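Local atomic coordinates of mitochondrial dynamics protein MID49 (Mus musculus, PDB entry 4WOY), a protein that recruits the fission mediator dynamin-related protein 1 to the mitochondrial outer membrane, regulates its GTPase activity and is required for mitochondrial fission. Residues G237-H242 / V246-S251; T254-H259 / L280-G285. The protein carries 1 engineered substitution. All coordinates share one frame; numbering follows the deposited sequence.

Interaction 1: G237-H242 / V246-S251; sequences GICRGH and VRLGWS
Val246 and Leu248 lead the chain past the last turn of helix 228-241, meeting carbonyl oxygens at and just after its C-terminal end and the side chain of Cys239. Val246 approaches the helix end first. Its CA lies 3.6 Å from Cys239 O, a CH···O contact with an angle of 129° at the hydrogen. From there the CB stands 4.0 Å from His242 O. The branch that does the touching is CG2: CG1 is turned anti to the backbone N (chi1 154°), which leaves CG2 beside that N and facing the helix end. CG2 comes within 3.3 Å of His242 O, just beyond the last turn, and the same methyl lies near the carbonyl oxygens of Cys239 and Arg240 within it, the latter at 3.8 Å.

Two residues on, the partner is Cys239, whose CB is directed toward 246-251. This CB rests 3.6 Å from Leu248 O, and SG, placed beside its own backbone N, reaches Leu248 CB at 4.0 Å. The backbone and the root of the leucine side chain thus share the cysteine between them.

The connection 242-249 links helix 228-241 to helix 250-261 within the Mab-21-like helical region, with Gly249 at the N-cap of the second helix. Leu248 continues inward onto Leu283 of helix 272-288 and Ile314 of helix 308-317, while Arg247 turns outward to a salt bridge with Glu310 and a cation-pi contact with Phe306.

The amide of Val246 lies near Cys239 O but at a poor angle for a hydrogen bond. What meets here is a methyl and a CA-H against carbonyl oxygens, and a thiol against aliphatic carbon, with an apolar side chain set at the polar end of the helix.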
loop_
_atom_site.group_PDB
_atom_site.type_symbol
_atom_site.label_atom_id
_atom_site.label_comp_id
_atom_site.label_asym_id
_atom_site.label_seq_id
_atom_site.Cartn_x
_atom_site.Cartn_y
_atom_site.Cartn_z
ATOM N N GLY A 237 5.164 -10.858 8.593
ATOM C CA GLY A 237 6.483 -11.030 9.185
ATOM C C GLY A 237 7.147 -12.337 8.791
ATOM O O GLY A 237 8.346 -12.403 8.559
ATOM N N ILE A 238 6.344 -13.380 8.683
ATOM C CA ILE A 238 6.836 -14.681 8.293
ATOM C C ILE A 238 7.226 -14.738 6.835
ATOM O O ILE A 238 8.261 -15.298 6.488
ATOM C CB ILE A 238 5.791 -15.749 8.598
ATOM C CG1 ILE A 238 5.829 -16.012 10.095
ATOM C CG2 ILE A 238 6.090 -17.024 7.867
ATOM C CD1 ILE A 238 4.959 -17.075 10.519
ATOM N N CYS A 239 6.406 -14.148 5.978
ATOM C CA CYS A 239 6.689 -14.161 4.547
ATOM C C CYS A 239 7.922 -13.329 4.229
ATOM O O CYS A 239 8.639 -13.631 3.279
ATOM C CB CYS A 239 5.473 -13.667 3.752
ATOM S SG CYS A 239 4.075 -14.816 3.803
ATOM N N ARG A 240 8.180 -12.296 5.030
ATOM C CA ARG A 240 9.378 -11.490 4.835
ATOM C C ARG A 240 10.597 -12.317 5.240
ATOM O O ARG A 240 11.686 -12.133 4.711
ATOM C CB ARG A 240 9.336 -10.199 5.654
ATOM C CG ARG A 240 8.589 -9.048 5.035
ATOM C CD ARG A 240 8.835 -7.770 5.845
ATOM N NE ARG A 240 8.730 -7.987 7.289
ATOM C CZ ARG A 240 7.621 -7.844 8.017
ATOM N NH1 ARG A 240 6.480 -7.477 7.446
ATOM N NH2 ARG A 240 7.663 -8.065 9.329
ATOM N N GLY A 241 10.381 -13.218 6.194
ATOM C CA GLY A 241 11.407 -14.096 6.735
ATOM C C GLY A 241 11.952 -15.118 5.759
ATOM O O GLY A 241 13.020 -15.679 5.953
ATOM N N HIS A 242 11.147 -15.452 4.766
ATOM C CA HIS A 242 11.517 -16.470 3.794
ATOM C C HIS A 242 11.808 -15.876 2.420
ATOM O O HIS A 242 10.947 -15.220 1.850
ATOM C CB HIS A 242 10.391 -17.478 3.700
ATOM C CG HIS A 242 10.827 -18.886 3.894
ATOM N ND1 HIS A 242 11.317 -19.656 2.863
ATOM C CD2 HIS A 242 10.839 -19.670 4.995
ATOM C CE1 HIS A 242 11.622 -20.856 3.322
ATOM N NE2 HIS A 242 11.337 -20.891 4.612
ATOM N N VAL A 246 8.705 -13.929 -0.126
ATOM C CA VAL A 246 8.791 -12.465 -0.086
ATOM C C VAL A 246 7.822 -11.776 -1.050
ATOM O O VAL A 246 7.387 -10.642 -0.807
ATOM C CB VAL A 246 10.251 -12.003 -0.357
ATOM C CG1 VAL A 246 10.314 -10.597 -0.955
ATOM C CG2 VAL A 246 11.046 -12.065 0.932
ATOM N N ARG A 247 7.461 -12.460 -2.131
ATOM C CA ARG A 247 6.516 -11.881 -3.091
ATOM C C ARG A 247 5.097 -11.783 -2.492
ATOM O O ARG A 247 4.286 -10.955 -2.899
ATOM C CB ARG A 247 6.481 -12.720 -4.372
ATOM C CG ARG A 247 7.666 -12.540 -5.312
ATOM C CD ARG A 247 7.652 -11.209 -6.027
ATOM N NE ARG A 247 6.421 -10.959 -6.780
ATOM C CZ ARG A 247 6.168 -11.431 -7.997
ATOM N NH1 ARG A 247 7.045 -12.212 -8.602
ATOM N NH2 ARG A 247 5.032 -11.133 -8.610
ATOM N N LEU A 248 4.807 -12.650 -1.527
ATOM C CA LEU A 248 3.543 -12.605 -0.810
ATOM C C LEU A 248 3.622 -11.424 0.114
ATOM O O LEU A 248 4.281 -11.499 1.153
ATOM C CB LEU A 248 3.309 -13.885 -0.019
ATOM C CG LEU A 248 3.100 -15.098 -0.912
ATOM C CD1 LEU A 248 2.827 -16.343 -0.083
ATOM C CD2 LEU A 248 1.974 -14.804 -1.920
ATOM N N GLY A 249 3.002 -10.320 -0.286
ATOM C CA GLY A 249 3.123 -9.092 0.471
ATOM C C GLY A 249 1.852 -8.711 1.189
ATOM O O GLY A 249 0.899 -9.472 1.239
ATOM N N TRP A 250 1.815 -7.484 1.676
ATOM C CA TRP A 250 0.697 -7.007 2.464
ATOM C C TRP A 250 -0.655 -7.210 1.766
ATOM O O TRP A 250 -1.599 -7.714 2.358
ATOM C CB TRP A 250 0.897 -5.535 2.752
ATOM C CG TRP A 250 -0.203 -4.962 3.535
ATOM C CD1 TRP A 250 -1.403 -4.519 3.059
ATOM C CD2 TRP A 250 -0.201 -4.699 4.938
ATOM N NE1 TRP A 250 -2.162 -4.031 4.087
ATOM C CE2 TRP A 250 -1.450 -4.128 5.253
ATOM C CE3 TRP A 250 0.734 -4.889 5.956
ATOM C CZ2 TRP A 250 -1.792 -3.750 6.548
ATOM C CZ3 TRP A 250 0.390 -4.532 7.247
ATOM C CH2 TRP A 250 -0.863 -3.961 7.533
ATOM N N SER A 251 -0.741 -6.824 0.500
ATOM C CA SER A 251 -2.010 -6.884 -0.221
ATOM C C SER A 251 -2.485 -8.321 -0.435
ATOM O O SER A 251 -3.682 -8.597 -0.366
ATOM C CB SER A 251 -1.890 -6.179 -1.571
ATOM O OG SER A 251 -0.971 -6.869 -2.378
#

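Interaction 2: T254-H259 / L280-G285; sequences TQVVLH and LEFLVG
His259 and Phe282 lay their rings against one another in an offset stack, with centroids 4.1 Å apart and planes inclined by 23°. The overlap is uneven: Phe282 CE1 sits over the centre of the imidazole, 3.3 Å above its plane, whereas the His259 CB lies over the rim of the phenyl. Both side chains leave their helices with CG anti to the backbone N (-177° in His259, -180° in Phe282), which carries each ring toward the other helix.

Val256, one turn earlier, splits its two methyls between neighbouring residues of helix 272-288. CG1 comes obliquely to the phenyl ring at Phe282 CD2, 4.0 Å away, and CG2 meets Leu283 CG at 3.8 Å, the two side chains crossing at about a right angle.

The short helical segments approach to 10.0 Å between axes, where helix 250-261 packs on helix 272-288 in the Mab-21-like helical region. Phe282 also touches Leu292. With no hydrogen bond between the segments, contact depends on dispersion and ring stacking, grading from buried aliphatic side chains at Val256 and Leu283 to an exposed histidine at the margin.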
loop_
_atom_site.group_PDB
_atom_site.type_symbol
_atom_site.label_atom_id
_atom_site.label_comp_id
_atom_site.label_asym_id
_atom_site.label_seq_id
_atom_site.Cartn_x
_atom_site.Cartn_y
_atom_site.Cartn_z
ATOM N N THR A 254 -3.638 -9.751 2.947
ATOM C CA THR A 254 -4.882 -9.080 3.309
ATOM C C THR A 254 -6.080 -9.866 2.801
ATOM O O THR A 254 -7.093 -10.045 3.492
ATOM C CB THR A 254 -4.924 -7.666 2.724
ATOM O OG1 THR A 254 -3.928 -6.861 3.367
ATOM C CG2 THR A 254 -6.333 -7.028 2.870
ATOM N N GLN A 255 -5.947 -10.338 1.569
ATOM C CA GLN A 255 -7.009 -11.083 0.912
ATOM C C GLN A 255 -7.308 -12.358 1.690
ATOM O O GLN A 255 -8.466 -12.769 1.827
ATOM C CB GLN A 255 -6.598 -11.402 -0.529
ATOM C CG GLN A 255 -6.964 -10.356 -1.568
ATOM C CD GLN A 255 -7.162 -8.961 -1.021
ATOM O OE1 GLN A 255 -8.259 -8.601 -0.618
ATOM N NE2 GLN A 255 -6.116 -8.157 -1.048
ATOM N N VAL A 256 -6.238 -12.977 2.189
ATOM C CA VAL A 256 -6.351 -14.194 2.977
ATOM C C VAL A 256 -7.113 -13.921 4.242
ATOM O O VAL A 256 -7.998 -14.682 4.596
ATOM C CB VAL A 256 -4.996 -14.777 3.363
ATOM C CG1 VAL A 256 -5.222 -16.012 4.215
ATOM C CG2 VAL A 256 -4.181 -15.131 2.111
ATOM N N VAL A 257 -6.755 -12.847 4.941
ATOM C CA VAL A 257 -7.400 -12.533 6.215
ATOM C C VAL A 257 -8.831 -12.012 6.030
ATOM O O VAL A 257 -9.700 -12.271 6.859
ATOM C CB VAL A 257 -6.566 -11.530 7.029
ATOM C CG1 VAL A 257 -7.324 -11.105 8.323
ATOM C CG2 VAL A 257 -5.218 -12.162 7.367
ATOM N N LEU A 258 -9.091 -11.304 4.936
ATOM C CA LEU A 258 -10.469 -10.913 4.644
ATOM C C LEU A 258 -11.339 -12.145 4.397
ATOM O O LEU A 258 -12.474 -12.192 4.823
ATOM C CB LEU A 258 -10.531 -9.956 3.450
ATOM C CG LEU A 258 -10.135 -8.521 3.836
ATOM C CD1 LEU A 258 -9.967 -7.625 2.628
ATOM C CD2 LEU A 258 -11.153 -7.924 4.810
ATOM N N HIS A 259 -10.799 -13.145 3.717
ATOM C CA HIS A 259 -11.547 -14.357 3.434
ATOM C C HIS A 259 -11.904 -15.120 4.705
ATOM O O HIS A 259 -13.060 -15.475 4.916
ATOM C CB HIS A 259 -10.751 -15.257 2.489
ATOM C CG HIS A 259 -11.473 -16.505 2.092
ATOM N ND1 HIS A 259 -11.310 -17.706 2.753
ATOM C CD2 HIS A 259 -12.372 -16.739 1.107
ATOM C CE1 HIS A 259 -12.072 -18.625 2.190
ATOM N NE2 HIS A 259 -12.723 -18.065 1.185
ATOM N N LEU A 280 -2.514 -20.444 6.066
ATOM C CA LEU A 280 -1.522 -21.121 5.250
ATOM C C LEU A 280 -2.237 -22.103 4.334
ATOM O O LEU A 280 -1.840 -22.303 3.186
ATOM C CB LEU A 280 -0.485 -21.854 6.098
ATOM C CG LEU A 280 0.431 -21.060 7.030
ATOM C CD1 LEU A 280 1.629 -21.916 7.383
ATOM C CD2 LEU A 280 0.864 -19.734 6.456
ATOM N N GLU A 281 -3.268 -22.741 4.878
ATOM C CA GLU A 281 -4.052 -23.702 4.134
ATOM C C GLU A 281 -4.716 -23.059 2.939
ATOM O O GLU A 281 -4.716 -23.609 1.833
ATOM C CB GLU A 281 -5.122 -24.321 5.024
ATOM C CG GLU A 281 -4.656 -25.559 5.754
ATOM C CD GLU A 281 -5.677 -26.088 6.748
ATOM O OE1 GLU A 281 -6.856 -25.648 6.712
ATOM O OE2 GLU A 281 -5.296 -26.951 7.567
ATOM N N PHE A 282 -5.289 -21.889 3.183
ATOM C CA PHE A 282 -5.988 -21.164 2.152
ATOM C C PHE A 282 -4.989 -20.722 1.085
ATOM O O PHE A 282 -5.260 -20.826 -0.120
ATOM C CB PHE A 282 -6.735 -19.967 2.749
ATOM C CG PHE A 282 -7.489 -19.178 1.733
ATOM C CD1 PHE A 282 -8.700 -19.639 1.254
ATOM C CD2 PHE A 282 -6.977 -17.996 1.227
ATOM C CE1 PHE A 282 -9.385 -18.938 0.293
ATOM C CE2 PHE A 282 -7.671 -17.284 0.268
ATOM C CZ PHE A 282 -8.876 -17.764 -0.199
ATOM N N LEU A 283 -3.819 -20.274 1.531
ATOM C CA LEU A 283 -2.785 -19.823 0.606
ATOM C C LEU A 283 -2.367 -20.967 -0.314
ATOM O O LEU A 283 -2.348 -20.806 -1.545
ATOM C CB LEU A 283 -1.581 -19.284 1.375
ATOM C CG LEU A 283 -1.557 -17.785 1.638
ATOM C CD1 LEU A 283 -0.578 -17.437 2.750
ATOM C CD2 LEU A 283 -1.152 -17.070 0.385
ATOM N N VAL A 284 -2.096 -22.135 0.277
ATOM C CA VAL A 284 -1.656 -23.295 -0.484
ATOM C C VAL A 284 -2.716 -23.726 -1.502
ATOM O O VAL A 284 -2.393 -24.082 -2.637
ATOM C CB VAL A 284 -1.318 -24.482 0.459
ATOM C CG1 VAL A 284 -1.371 -25.811 -0.278
ATOM C CG2 VAL A 284 0.064 -24.301 1.089
ATOM N N GLY A 285 -3.983 -23.628 -1.119
ATOM C CA GLY A 285 -5.075 -23.948 -2.021
ATOM C C GLY A 285 -5.143 -22.939 -3.155
ATOM O O GLY A 285 -5.291 -23.311 -4.310
#

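Overall arrangement
Both contacts involve helix 250-261 in the Mab-21-like helical region of this part of MID49, which is predicted to be cytoplasmic, and their centres lie about 13 Å apart. Interaction 1 joins the run-up to this helix with the end of the preceding helix 228-241, whereas interaction 2 packs its middle and later turns on helix 272-288. Each combines two buried residues with a more accessible margin. In interaction 1 that margin is a valine beside carbonyl oxygens at a helix end; in interaction 2 it is a stacked histidine. Leu248 CD1 lies 4.1 Å from Leu283 CD2, which brings the apolar sides of the two contacts together.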